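PDB 5T8V: sister chromatid cohesion protein from Chaetomium thermophilum, which probably serves as a cohesin loader that binds chromatin, the chain here being the C-terminal fragment of SCC2. Local coordinates for residues 88-93 with 130-135; 81-86 with 134-139. One frame throughout, in Å; residues are numbered along the deposited sequence.

Contact 1. Residues 88-93 with 130-135; sequences RLCDSA and ARTSMR
Thr-132, whose methyl side rests on the sulfur of Cys-90, has its hydroxyl gripped by three groups: Gln-63 NE2 donates to OG1, while Gln-59 OE1 and the carbonyl O of Arg-128, both acceptors, must share its single proton. With OG1 held in that way beside the backbone N (chi1 -65°), CG2 stands anti to the backbone N, and both CB and CG2 lie 4.0 Å from Cys-90 SG. Thr-132 thus presents carbon to the sulfur. No hydrogen bond crosses between the two segments. Ser-133 comes from the next position along the helix. Its OG lies 3.3 Å from Cys-90 CB and 3.7 Å from Cys-90 SG, alongside the CB-SG bond, while its hydrogen bond runs back to Ala-129 O in its own helix. The hydroxyls of both residues are therefore satisfied although buried, and Cys-90 touches the carbon side of Thr-132 and the hydroxyl oxygen of Ser-133. The small side chains are consistent with the close approach, Cys-90 CA lying 6.5 Å from Ala-130 CA. Helices 81-96 and 120-136 run antiparallel here; helix 56-71 lies against both through Gln-59 and Leu-66, and helices 149-172 and 190-213 cover Ala-130 and Met-134.

Contact 2. Residues 81-86 with 134-139; sequences DDLIYL and MRIMCG
Ile-136 reaches Leu-86 and Leu-83 through the fully extended arm of its side chain: CG1 lies anti to the carbonyl carbon (chi1 -71°) and CD1 continues outward, trans about the CB-CG1 bond (chi2 170°). Leu-86 takes a different shape, its CG anti to the backbone N (chi1 180°), and offers CD2 to the same methyl. The outcome is a three-residue apolar cluster centred on one carbon. Ile-136 CD1 lies 3.9 Å from Leu-86 CD2 and 4.2 Å from Leu-83 CD2, so a single methyl touches one branch from each of two leucines, three positions apart and thus on the same face of their segment. The approaches differ. Leu-83 and Ile-136 pass alongside each other, pointing in opposite directions, whereas Leu-86 and Ile-136 meet at a slant.

The backbones stand further apart here than in contact 1, Leu-83 CA to Ile-136 CA being 8.4 Å. Just past Ile-136 the chain turns away: residues 136 to 139 form a type I beta turn, and Cys-138 N bonds to Arg-135 O at 2.8 Å. The cluster has further apolar cover, since Leu-83 also touches Val-78 and Leu-146 in loops and Leu-86 touches Leu-62 of helix 56-71. Apolar packing of this kind between antiparallel helices is what an all-helical solenoid rests on, in keeping with the HEAT repeats of this cohesin loader.

Contacts 1 and 2 join the same two helices, 81-96 and 120-136, at successive levels of one interface, their centres about 8 Å apart. Both are buried locally, yet both lie near one extremity of the elongated chain, some 70 Å from its centre. They adjoin directly, Thr-132 CG2 of contact 1 lying 4.0 Å from Leu-86 CD2 of contact 2. The chemistry changes with the spacing: where the backbones come closest, small residues with sulfur and with hydroxyls that bond away from the partner segment suffice, while toward the chain turn at 136-139 the wider gap is spanned by branched aliphatic side chains.

Contact 1. Residues 88-93 with 130-135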
loop_
_atom_site.group_PDB
_atom_site.type_symbol
_atom_site.label_atom_id
_atom_site.label_comp_id
_atom_site.label_asym_id
_atom_site.label_seq_id
_atom_site.Cartn_x
_atom_site.Cartn_y
_atom_site.Cartn_z
ATOM N N ARG A 88 27.068 -35.292 60.624
ATOM C CA ARG A 88 27.328 -36.716 60.451
ATOM C C ARG A 88 26.030 -37.487 60.251
ATOM O O ARG A 88 25.951 -38.360 59.379
ATOM C CB ARG A 88 28.097 -37.266 61.651
ATOM C CG ARG A 88 28.801 -38.584 61.361
ATOM C CD ARG A 88 29.191 -39.325 62.635
ATOM N NE ARG A 88 30.073 -40.456 62.353
ATOM C CZ ARG A 88 29.672 -41.622 61.853
ATOM N NH1 ARG A 88 28.392 -41.828 61.565
ATOM N NH2 ARG A 88 30.556 -42.587 61.633
ATOM N N LEU A 89 25.002 -37.185 61.048
ATOM C CA LEU A 89 23.697 -37.798 60.827
ATOM C C LEU A 89 23.198 -37.513 59.417
ATOM O O LEU A 89 22.692 -38.413 58.730
ATOM C CB LEU A 89 22.695 -37.285 61.862
ATOM C CG LEU A 89 23.052 -37.517 63.333
ATOM C CD1 LEU A 89 22.009 -36.873 64.235
ATOM C CD2 LEU A 89 23.183 -39.002 63.647
ATOM N N CYS A 90 23.338 -36.265 58.966
ATOM C CA CYS A 90 22.991 -35.934 57.588
ATOM C C CYS A 90 23.776 -36.802 56.611
ATOM O O CYS A 90 23.212 -37.357 55.661
ATOM C CB CYS A 90 23.253 -34.451 57.322
ATOM S SG CYS A 90 22.181 -33.316 58.237
ATOM N N ASP A 91 25.086 -36.938 56.837
ATOM C CA ASP A 91 25.904 -37.730 55.927
ATOM C C ASP A 91 25.462 -39.187 55.910
ATOM O O ASP A 91 25.588 -39.861 54.883
ATOM C CB ASP A 91 27.377 -37.623 56.314
ATOM C CG ASP A 91 28.298 -38.228 55.272
ATOM O OD1 ASP A 91 28.652 -37.516 54.308
ATOM O OD2 ASP A 91 28.661 -39.415 55.411
ATOM N N SER A 92 24.946 -39.690 57.032
ATOM C CA SER A 92 24.420 -41.048 57.062
ATOM C C SER A 92 23.148 -41.153 56.230
ATOM O O SER A 92 23.006 -42.063 55.402
ATOM C CB SER A 92 24.157 -41.476 58.507
ATOM O OG SER A 92 25.354 -41.474 59.267
ATOM N N ALA A 93 22.212 -40.222 56.432
ATOM C CA ALA A 93 20.987 -40.230 55.638
ATOM C C ALA A 93 21.284 -40.113 54.149
ATOM O O ALA A 93 20.553 -40.671 53.323
ATOM C CB ALA A 93 20.063 -39.098 56.083
ATOM N N ALA A 130 20.311 -33.162 53.328
ATOM C CA ALA A 130 21.120 -32.301 52.472
ATOM C C ALA A 130 20.781 -30.837 52.705
ATOM O O ALA A 130 21.678 -29.998 52.861
ATOM C CB ALA A 130 20.907 -32.666 51.003
ATOM N N ARG A 131 19.486 -30.511 52.736
ATOM C CA ARG A 131 19.092 -29.127 52.986
ATOM C C ARG A 131 19.701 -28.611 54.286
ATOM O O ARG A 131 20.241 -27.497 54.337
ATOM C CB ARG A 131 17.571 -29.010 53.022
ATOM C CG ARG A 131 17.086 -27.581 53.194
ATOM C CD ARG A 131 15.625 -27.430 52.835
ATOM N NE ARG A 131 15.286 -26.033 52.577
ATOM C CZ ARG A 131 14.783 -25.189 53.473
ATOM N NH1 ARG A 131 14.543 -25.581 54.718
ATOM N NH2 ARG A 131 14.514 -23.940 53.119
ATOM N N THR A 132 19.634 -29.414 55.350
ATOM C CA THR A 132 20.225 -29.009 56.622
ATOM C C THR A 132 21.722 -28.756 56.476
ATOM O O THR A 132 22.241 -27.744 56.961
ATOM C CB THR A 132 19.959 -30.072 57.688
ATOM O OG1 THR A 132 18.552 -30.147 57.945
ATOM C CG2 THR A 132 20.684 -29.736 58.989
ATOM N N SER A 133 22.437 -29.674 55.819
ATOM C CA SER A 133 23.873 -29.490 55.630
ATOM C C SER A 133 24.167 -28.161 54.942
ATOM O O SER A 133 25.000 -27.371 55.412
ATOM C CB SER A 133 24.446 -30.651 54.818
ATOM O OG SER A 133 24.317 -31.874 55.520
ATOM N N MET A 134 23.488 -27.895 53.825
ATOM C CA MET A 134 23.716 -26.647 53.102
ATOM C C MET A 134 23.462 -25.442 54.000
ATOM O O MET A 134 24.306 -24.544 54.111
ATOM C CB MET A 134 22.826 -26.591 51.860
ATOM C CG MET A 134 23.036 -27.739 50.879
ATOM S SD MET A 134 24.753 -27.956 50.373
ATOM C CE MET A 134 25.186 -29.443 51.275
ATOM N N ARG A 135 22.300 -25.407 54.658
ATOM C CA ARG A 135 21.999 -24.277 55.532
ATOM C C ARG A 135 23.085 -24.090 56.584
ATOM O O ARG A 135 23.473 -22.956 56.892
ATOM C CB ARG A 135 20.639 -24.468 56.195
ATOM C CG ARG A 135 20.332 -23.420 57.246
ATOM C CD ARG A 135 18.842 -23.276 57.453
ATOM N NE ARG A 135 18.192 -22.650 56.306
ATOM C CZ ARG A 135 16.879 -22.651 56.097
ATOM N NH1 ARG A 135 16.065 -23.257 56.952
ATOM N NH2 ARG A 135 16.377 -22.054 55.026
#

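Contact 2. Residues 81-86 with 134-139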
loop_
_atom_site.group_PDB
_atom_site.type_symbol
_atom_site.label_atom_id
_atom_site.label_comp_id
_atom_site.label_asym_id
_atom_site.label_seq_id
_atom_site.Cartn_x
_atom_site.Cartn_y
_atom_site.Cartn_z
ATOM N N ASP A 81 30.952 -28.656 68.497
ATOM C CA ASP A 81 31.122 -30.104 68.578
ATOM C C ASP A 81 29.843 -30.865 68.250
ATOM O O ASP A 81 29.908 -31.975 67.710
ATOM C CB ASP A 81 31.620 -30.493 69.972
ATOM C CG ASP A 81 33.126 -30.682 70.022
ATOM O OD1 ASP A 81 33.828 -30.138 69.145
ATOM O OD2 ASP A 81 33.608 -31.375 70.944
ATOM N N ASP A 82 28.676 -30.299 68.561
ATOM C CA ASP A 82 27.414 -30.972 68.286
ATOM C C ASP A 82 26.769 -30.506 66.983
ATOM O O ASP A 82 25.627 -30.882 66.700
ATOM C CB ASP A 82 26.447 -30.802 69.466
ATOM C CG ASP A 82 26.029 -29.362 69.698
ATOM O OD1 ASP A 82 26.031 -28.562 68.740
ATOM O OD2 ASP A 82 25.682 -29.036 70.854
ATOM N N LEU A 83 27.470 -29.695 66.189
ATOM C CA LEU A 83 27.071 -29.448 64.808
ATOM C C LEU A 83 27.745 -30.426 63.854
ATOM O O LEU A 83 27.139 -30.840 62.859
ATOM C CB LEU A 83 27.408 -28.011 64.399
ATOM C CG LEU A 83 26.352 -26.940 64.693
ATOM C CD1 LEU A 83 26.918 -25.552 64.438
ATOM C CD2 LEU A 83 25.103 -27.156 63.854
ATOM N N ILE A 84 28.994 -30.799 64.143
ATOM C CA ILE A 84 29.643 -31.871 63.396
ATOM C C ILE A 84 28.824 -33.150 63.498
ATOM O O ILE A 84 28.741 -33.931 62.543
ATOM C CB ILE A 84 31.082 -32.081 63.903
ATOM C CG1 ILE A 84 31.962 -30.889 63.522
ATOM C CG2 ILE A 84 31.686 -33.370 63.341
ATOM C CD1 ILE A 84 32.445 -30.089 64.706
ATOM N N TYR A 85 28.211 -33.387 64.660
ATOM C CA TYR A 85 27.400 -34.587 64.836
ATOM C C TYR A 85 26.154 -34.535 63.960
ATOM O O TYR A 85 25.806 -35.526 63.305
ATOM C CB TYR A 85 27.026 -34.751 66.310
ATOM C CG TYR A 85 26.261 -36.021 66.619
ATOM C CD1 TYR A 85 26.739 -37.261 66.213
ATOM C CD2 TYR A 85 25.067 -35.980 67.328
ATOM C CE1 TYR A 85 26.043 -38.424 66.496
ATOM C CE2 TYR A 85 24.366 -37.137 67.617
ATOM C CZ TYR A 85 24.859 -38.356 67.199
ATOM O OH TYR A 85 24.166 -39.511 67.484
ATOM N N LEU A 86 25.473 -33.388 63.928
ATOM C CA LEU A 86 24.329 -33.243 63.038
ATOM C C LEU A 86 24.744 -33.445 61.586
ATOM O O LEU A 86 24.055 -34.135 60.824
ATOM C CB LEU A 86 23.685 -31.870 63.233
ATOM C CG LEU A 86 22.466 -31.548 62.361
ATOM C CD1 LEU A 86 21.400 -32.623 62.482
ATOM C CD2 LEU A 86 21.887 -30.190 62.739
ATOM N N MET A 134 23.488 -27.895 53.825
ATOM C CA MET A 134 23.716 -26.647 53.102
ATOM C C MET A 134 23.462 -25.442 54.000
ATOM O O MET A 134 24.306 -24.544 54.111
ATOM C CB MET A 134 22.826 -26.591 51.860
ATOM C CG MET A 134 23.036 -27.739 50.879
ATOM S SD MET A 134 24.753 -27.956 50.373
ATOM C CE MET A 134 25.186 -29.443 51.275
ATOM N N ARG A 135 22.300 -25.407 54.658
ATOM C CA ARG A 135 21.999 -24.277 55.532
ATOM C C ARG A 135 23.085 -24.090 56.584
ATOM O O ARG A 135 23.473 -22.956 56.892
ATOM C CB ARG A 135 20.639 -24.468 56.195
ATOM C CG ARG A 135 20.332 -23.420 57.246
ATOM C CD ARG A 135 18.842 -23.276 57.453
ATOM N NE ARG A 135 18.192 -22.650 56.306
ATOM C CZ ARG A 135 16.879 -22.651 56.097
ATOM N NH1 ARG A 135 16.065 -23.257 56.952
ATOM N NH2 ARG A 135 16.377 -22.054 55.026
ATOM N N ILE A 136 23.590 -25.189 57.147
ATOM C CA ILE A 136 24.708 -25.097 58.082
ATOM C C ILE A 136 25.904 -24.436 57.412
ATOM O O ILE A 136 26.642 -23.668 58.042
ATOM C CB ILE A 136 25.062 -26.492 58.633
ATOM C CG1 ILE A 136 23.966 -26.959 59.595
ATOM C CG2 ILE A 136 26.424 -26.472 59.337
ATOM C CD1 ILE A 136 24.084 -28.410 60.009
ATOM N N MET A 137 26.119 -24.723 56.127
ATOM C CA MET A 137 27.177 -24.051 55.382
ATOM C C MET A 137 26.804 -22.633 54.963
ATOM O O MET A 137 27.627 -21.958 54.337
ATOM C CB MET A 137 27.553 -24.868 54.144
ATOM C CG MET A 137 28.504 -26.013 54.435
ATOM S SD MET A 137 29.050 -26.869 52.948
ATOM C CE MET A 137 27.564 -27.769 52.525
ATOM N N CYS A 138 25.598 -22.164 55.290
ATOM C CA CYS A 138 25.173 -20.802 54.981
ATOM C C CYS A 138 25.066 -19.930 56.231
ATOM O O CYS A 138 24.255 -19.002 56.276
ATOM C CB CYS A 138 23.838 -20.818 54.240
ATOM S SG CYS A 138 23.933 -21.483 52.573
ATOM N N GLY A 139 25.882 -20.204 57.247
ATOM C CA GLY A 139 25.792 -19.482 58.503
ATOM C C GLY A 139 26.903 -18.477 58.733
ATOM O O GLY A 139 26.858 -17.710 59.699
#